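Local coordinates for protein alpha-1,2-mannosidase (Bacteroides thetaiotaomicron, PDB 2WW2) that hydrolyses alpha-mannosidic linkages with inversion of configuration, as a calcium-dependent glycoside hydrolase of family GH92, at residues A[333-345]-A[633-647]. Residues are numbered along the deposited sequence; the frame is centred on the assembly and turned at random.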
loop_
_atom_site.group_PDB
_atom_site.type_symbol
_atom_site.label_atom_id
_atom_site.label_comp_id
_atom_site.label_asym_id
_atom_site.label_seq_id
_atom_site.Cartn_x
_atom_site.Cartn_y
_atom_site.Cartn_z
ATOM N N ASP A 333 -11.078 -18.239 -19.644
ATOM C CA ASP A 333 -10.795 -18.768 -18.302
ATOM C C ASP A 333 -10.513 -20.264 -18.337
ATOM O O ASP A 333 -9.517 -20.753 -17.760
ATOM C CB ASP A 333 -11.981 -18.547 -17.364
ATOM C CG ASP A 333 -11.918 -17.218 -16.642
ATOM O OD1 ASP A 333 -10.856 -16.870 -16.077
ATOM O OD2 ASP A 333 -12.943 -16.534 -16.625
ATOM N N THR A 334 -11.398 -21.005 -18.989
ATOM C CA THR A 334 -11.408 -22.467 -18.816
ATOM C C THR A 334 -10.385 -23.250 -19.669
ATOM O O THR A 334 -10.184 -24.422 -19.434
ATOM C CB THR A 334 -12.829 -23.042 -19.021
ATOM O OG1 THR A 334 -13.260 -22.775 -20.367
ATOM C CG2 THR A 334 -13.811 -22.408 -18.011
ATOM N N PHE A 335 -9.734 -22.614 -20.649
ATOM C CA PHE A 335 -8.723 -23.348 -21.434
ATOM C C PHE A 335 -7.500 -23.699 -20.587
ATOM O O PHE A 335 -6.773 -24.640 -20.898
ATOM C CB PHE A 335 -8.269 -22.551 -22.670
ATOM C CG PHE A 335 -7.105 -21.599 -22.407
ATOM C CD1 PHE A 335 -5.797 -22.062 -22.394
ATOM C CD2 PHE A 335 -7.324 -20.231 -22.237
ATOM C CE1 PHE A 335 -4.720 -21.178 -22.170
ATOM C CE2 PHE A 335 -6.249 -19.344 -22.031
ATOM C CZ PHE A 335 -4.955 -19.829 -21.983
ATOM N N ARG A 336 -7.263 -22.922 -19.540
ATOM C CA ARG A 336 -6.004 -22.988 -18.786
ATOM C C ARG A 336 -5.857 -24.294 -17.998
ATOM O O ARG A 336 -4.769 -24.886 -17.970
ATOM C CB ARG A 336 -5.841 -21.756 -17.851
ATOM C CG ARG A 336 -5.810 -20.412 -18.636
ATOM C CD ARG A 336 -6.035 -19.140 -17.802
ATOM N NE ARG A 336 -6.492 -18.042 -18.674
ATOM C CZ ARG A 336 -5.683 -17.213 -19.336
ATOM N NH1 ARG A 336 -4.368 -17.342 -19.227
ATOM N NH2 ARG A 336 -6.188 -16.256 -20.115
ATOM N N ALA A 337 -6.922 -24.741 -17.345
ATOM C CA ALA A 337 -6.808 -25.941 -16.512
ATOM C C ALA A 337 -8.067 -26.805 -16.498
ATOM O O ALA A 337 -7.984 -28.019 -16.334
ATOM C CB ALA A 337 -6.425 -25.546 -15.064
ATOM N N VAL A 338 -9.234 -26.182 -16.622
ATOM C CA VAL A 338 -10.503 -26.926 -16.557
ATOM C C VAL A 338 -10.610 -27.929 -17.728
ATOM O O VAL A 338 -10.812 -29.133 -17.534
ATOM C CB VAL A 338 -11.740 -25.957 -16.539
ATOM C CG1 VAL A 338 -13.030 -26.730 -16.795
ATOM C CG2 VAL A 338 -11.828 -25.202 -15.182
ATOM N N HIS A 339 -10.482 -27.446 -18.954
ATOM C CA HIS A 339 -10.556 -28.385 -20.078
ATOM C C HIS A 339 -9.394 -29.363 -20.116
ATOM O O HIS A 339 -9.594 -30.526 -20.432
ATOM C CB HIS A 339 -10.790 -27.644 -21.398
ATOM C CG HIS A 339 -12.185 -27.130 -21.507
ATOM N ND1 HIS A 339 -13.240 -27.940 -21.875
ATOM C CD2 HIS A 339 -12.723 -25.926 -21.189
ATOM C CE1 HIS A 339 -14.362 -27.241 -21.836
ATOM N NE2 HIS A 339 -14.076 -26.016 -21.425
ATOM N N PRO A 340 -8.170 -28.903 -19.778
ATOM C CA PRO A 340 -7.100 -29.900 -19.670
ATOM C C PRO A 340 -7.406 -30.988 -18.651
ATOM O O PRO A 340 -7.068 -32.150 -18.882
ATOM C CB PRO A 340 -5.898 -29.075 -19.239
ATOM C CG PRO A 340 -6.145 -27.712 -19.974
ATOM C CD PRO A 340 -7.653 -27.520 -19.830
ATOM N N LEU A 341 -8.031 -30.637 -17.523
ATOM C CA LEU A 341 -8.429 -31.687 -16.588
ATOM C C LEU A 341 -9.389 -32.667 -17.280
ATOM O O LEU A 341 -9.271 -33.886 -17.102
ATOM C CB LEU A 341 -9.071 -31.106 -15.307
ATOM C CG LEU A 341 -9.305 -32.137 -14.189
ATOM C CD1 LEU A 341 -7.986 -32.625 -13.601
ATOM C CD2 LEU A 341 -10.230 -31.611 -13.036
ATOM N N PHE A 342 -10.348 -32.156 -18.055
ATOM C CA PHE A 342 -11.245 -33.051 -18.787
ATOM C C PHE A 342 -10.459 -33.965 -19.738
ATOM O O PHE A 342 -10.706 -35.168 -19.791
ATOM C CB PHE A 342 -12.345 -32.293 -19.586
ATOM C CG PHE A 342 -13.234 -31.403 -18.744
ATOM C CD1 PHE A 342 -13.466 -31.679 -17.387
ATOM C CD2 PHE A 342 -13.854 -30.290 -19.314
ATOM C CE1 PHE A 342 -14.299 -30.840 -16.616
ATOM C CE2 PHE A 342 -14.671 -29.446 -18.547
ATOM C CZ PHE A 342 -14.890 -29.724 -17.192
ATOM N N THR A 343 -9.509 -33.415 -20.485
ATOM C CA THR A 343 -8.797 -34.256 -21.458
ATOM C C THR A 343 -8.105 -35.415 -20.771
ATOM O O THR A 343 -7.858 -36.440 -21.399
ATOM C CB THR A 343 -7.718 -33.472 -22.281
ATOM O OG1 THR A 343 -6.701 -32.997 -21.396
ATOM C CG2 THR A 343 -8.350 -32.288 -23.037
ATOM N N LEU A 344 -7.774 -35.255 -19.488
ATOM C CA LEU A 344 -7.028 -36.285 -18.764
ATOM C C LEU A 344 -7.971 -37.281 -18.086
ATOM O O LEU A 344 -7.893 -38.490 -18.314
ATOM C CB LEU A 344 -6.120 -35.635 -17.701
ATOM C CG LEU A 344 -5.272 -36.577 -16.826
ATOM C CD1 LEU A 344 -4.419 -37.497 -17.702
ATOM C CD2 LEU A 344 -4.396 -35.774 -15.838
ATOM N N LEU A 345 -8.852 -36.753 -17.240
ATOM C CA LEU A 345 -9.692 -37.591 -16.388
ATOM C C LEU A 345 -11.117 -37.838 -16.917
ATOM O O LEU A 345 -11.762 -38.813 -16.519
ATOM C CB LEU A 345 -9.769 -36.987 -14.996
ATOM C CG LEU A 345 -8.534 -37.158 -14.102
ATOM C CD1 LEU A 345 -8.721 -36.318 -12.868
ATOM C CD2 LEU A 345 -8.347 -38.613 -13.695
ATOM N N ALA A 633 -9.781 -25.755 -10.825
ATOM C CA ALA A 633 -8.997 -26.777 -11.527
ATOM C C ALA A 633 -7.502 -26.637 -11.230
ATOM O O ALA A 633 -6.755 -27.634 -11.186
ATOM C CB ALA A 633 -9.248 -26.674 -13.036
ATOM N N TRP A 634 -7.073 -25.394 -11.021
ATOM C CA TRP A 634 -5.698 -25.118 -10.633
ATOM C C TRP A 634 -5.396 -25.865 -9.324
ATOM O O TRP A 634 -4.346 -26.498 -9.161
ATOM C CB TRP A 634 -5.499 -23.607 -10.448
ATOM C CG TRP A 634 -4.082 -23.201 -10.150
ATOM C CD1 TRP A 634 -3.161 -22.727 -11.045
ATOM C CD2 TRP A 634 -3.426 -23.229 -8.875
ATOM N NE1 TRP A 634 -1.974 -22.458 -10.402
ATOM C CE2 TRP A 634 -2.113 -22.752 -9.071
ATOM C CE3 TRP A 634 -3.829 -23.588 -7.581
ATOM C CZ2 TRP A 634 -1.192 -22.639 -8.024
ATOM C CZ3 TRP A 634 -2.906 -23.490 -6.552
ATOM C CH2 TRP A 634 -1.613 -23.014 -6.773
ATOM N N TYR A 635 -6.342 -25.824 -8.403
ATOM C CA TYR A 635 -6.118 -26.493 -7.115
ATOM C C TYR A 635 -6.103 -28.016 -7.293
ATOM O O TYR A 635 -5.268 -28.711 -6.707
ATOM C CB TYR A 635 -7.180 -26.073 -6.105
ATOM C CG TYR A 635 -6.959 -26.643 -4.705
ATOM C CD1 TYR A 635 -6.306 -25.895 -3.714
ATOM C CD2 TYR A 635 -7.391 -27.915 -4.382
ATOM C CE1 TYR A 635 -6.095 -26.414 -2.433
ATOM C CE2 TYR A 635 -7.174 -28.445 -3.091
ATOM C CZ TYR A 635 -6.533 -27.689 -2.142
ATOM O OH TYR A 635 -6.347 -28.191 -0.886
ATOM N N VAL A 636 -7.014 -28.541 -8.105
ATOM C CA VAL A 636 -7.062 -29.998 -8.323
ATOM C C VAL A 636 -5.753 -30.504 -8.922
ATOM O O VAL A 636 -5.125 -31.415 -8.393
ATOM C CB VAL A 636 -8.276 -30.405 -9.194
ATOM C CG1 VAL A 636 -8.193 -31.882 -9.573
ATOM C CG2 VAL A 636 -9.567 -30.142 -8.417
ATOM N N PHE A 637 -5.346 -29.917 -10.031
ATOM C CA PHE A 637 -4.059 -30.274 -10.619
ATOM C C PHE A 637 -2.927 -30.127 -9.594
ATOM O O PHE A 637 -2.158 -31.055 -9.381
ATOM C CB PHE A 637 -3.774 -29.381 -11.826
ATOM C CG PHE A 637 -4.228 -29.967 -13.134
ATOM C CD1 PHE A 637 -3.657 -31.142 -13.616
ATOM C CD2 PHE A 637 -5.219 -29.341 -13.885
ATOM C CE1 PHE A 637 -4.079 -31.693 -14.833
ATOM C CE2 PHE A 637 -5.653 -29.881 -15.092
ATOM C CZ PHE A 637 -5.067 -31.044 -15.577
ATOM N N SER A 638 -2.818 -28.953 -8.977
ATOM C CA SER A 638 -1.685 -28.689 -8.081
ATOM C C SER A 638 -1.618 -29.670 -6.914
ATOM O O SER A 638 -0.526 -30.115 -6.535
ATOM C CB SER A 638 -1.683 -27.233 -7.587
ATOM O OG SER A 638 -1.465 -26.358 -8.683
ATOM N N ALA A 639 -2.767 -30.022 -6.347
ATOM C CA ALA A 639 -2.803 -31.060 -5.303
ATOM C C ALA A 639 -2.324 -32.431 -5.789
ATOM O O ALA A 639 -1.715 -33.198 -5.035
ATOM C CB ALA A 639 -4.222 -31.194 -4.719
ATOM N N MET A 640 -2.626 -32.754 -7.039
ATOM C CA MET A 640 -2.167 -34.017 -7.623
ATOM C C MET A 640 -0.656 -33.989 -7.860
ATOM O O MET A 640 -0.001 -35.035 -7.911
ATOM C CB MET A 640 -2.901 -34.296 -8.954
ATOM C CG MET A 640 -4.393 -34.659 -8.793
ATOM S SD MET A 640 -5.135 -35.309 -10.316
ATOM C CE MET A 640 -4.894 -33.979 -11.495
ATOM N N GLY A 641 -0.095 -32.805 -8.060
ATOM C CA GLY A 641 1.352 -32.725 -8.214
ATOM C C GLY A 641 1.877 -32.195 -9.537
ATOM O O GLY A 641 3.104 -32.148 -9.734
ATOM N N PHE A 642 0.980 -31.802 -10.442
ATOM C CA PHE A 642 1.401 -31.405 -11.804
ATOM C C PHE A 642 0.351 -30.513 -12.460
ATOM O O PHE A 642 -0.802 -30.515 -12.044
ATOM C CB PHE A 642 1.704 -32.632 -12.694
ATOM C CG PHE A 642 0.605 -33.663 -12.714
ATOM C CD1 PHE A 642 -0.458 -33.556 -13.612
ATOM C CD2 PHE A 642 0.633 -34.738 -11.833
ATOM C CE1 PHE A 642 -1.477 -34.490 -13.619
ATOM C CE2 PHE A 642 -0.391 -35.689 -11.830
ATOM C CZ PHE A 642 -1.446 -35.570 -12.720
ATOM N N TYR A 643 0.761 -29.730 -13.459
ATOM C CA TYR A 643 -0.108 -28.691 -14.006
ATOM C C TYR A 643 0.174 -28.450 -15.480
ATOM O O TYR A 643 1.336 -28.454 -15.891
ATOM C CB TYR A 643 0.130 -27.381 -13.234
ATOM C CG TYR A 643 -0.799 -26.259 -13.602
ATOM C CD1 TYR A 643 -2.051 -26.139 -13.000
ATOM C CD2 TYR A 643 -0.428 -25.303 -14.542
ATOM C CE1 TYR A 643 -2.917 -25.089 -13.320
ATOM C CE2 TYR A 643 -1.300 -24.248 -14.874
ATOM C CZ TYR A 643 -2.534 -24.156 -14.260
ATOM O OH TYR A 643 -3.396 -23.122 -14.595
ATOM N N PRO A 644 -0.885 -28.251 -16.283
ATOM C CA PRO A 644 -0.768 -28.023 -17.732
ATOM C C PRO A 644 -0.402 -26.569 -18.009
ATOM O O PRO A 644 -1.264 -25.766 -18.361
ATOM C CB PRO A 644 -2.190 -28.324 -18.248
ATOM C CG PRO A 644 -3.073 -27.901 -17.110
ATOM C CD PRO A 644 -2.293 -28.373 -15.860
ATOM N N VAL A 645 0.870 -26.234 -17.857
ATOM C CA VAL A 645 1.328 -24.863 -18.129
ATOM C C VAL A 645 0.951 -24.373 -19.537
ATOM O O VAL A 645 0.519 -23.232 -19.714
ATOM C CB VAL A 645 2.848 -24.774 -17.912
ATOM C CG1 VAL A 645 3.401 -23.415 -18.405
ATOM C CG2 VAL A 645 3.162 -24.981 -16.412
ATOM N N CYS A 646 1.096 -25.239 -20.541
ATOM C CA CYS A 646 0.846 -24.826 -21.913
ATOM C C CYS A 646 -0.089 -25.798 -22.627
ATOM O O CYS A 646 0.377 -26.747 -23.301
ATOM C CB CYS A 646 2.169 -24.725 -22.684
ATOM S SG CYS A 646 2.018 -24.048 -24.336
ATOM N N PRO A 647 -1.411 -25.569 -22.507
ATOM C CA PRO A 647 -2.315 -26.457 -23.224
ATOM C C PRO A 647 -1.979 -26.392 -24.697
ATOM O O PRO A 647 -1.633 -25.312 -25.219
ATOM C CB PRO A 647 -3.713 -25.877 -22.926
ATOM C CG PRO A 647 -3.538 -25.249 -21.516
ATOM C CD PRO A 647 -2.122 -24.637 -21.611
HETATM O O HOH W 1 -2.439 -23.313 -18.342
#
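A chi1 of -171° sets CG of L341 opposite the backbone nitrogen, and the F637 ring is swung to a chi1 of -93°, away from a staggered value; together these lay the leucine branch over one ring face. CD1 of L341 sits 4.0 Å from the F637 ring centroid and 18° off the normal, which meets the definition of a CH-pi contact. P644 CD covers the opposite face, 3.5 Å above the plane, so the phenyl is sandwiched. Its edge faces backbone: F637 CE2 comes within 3.2 Å of A337 O, the N-cap carbonyl already bonded to L341 N. An alanine in place of F637 would probably leave L341 and P644 without the ring between them, opening a gap beside the first turn of helix 338-345. At the N-cap of that helix, A337 CB meets A633 CB at 3.7 Å. P340 CB packs on P644 CG (3.7 Å), and a water lies 2.8 Å from R336 O and 2.7 Å from P644 O, within hydrogen-bonding distance of both. The R336 guanidinium leads away from this contact, its NE bonded to W332 O and its NH2 in a salt bridge with E450. With no direct hydrogen bond across, two segments of the catalytic domain, 288 residues apart at their closest ends, are held by apolar packing, with a water between their loops.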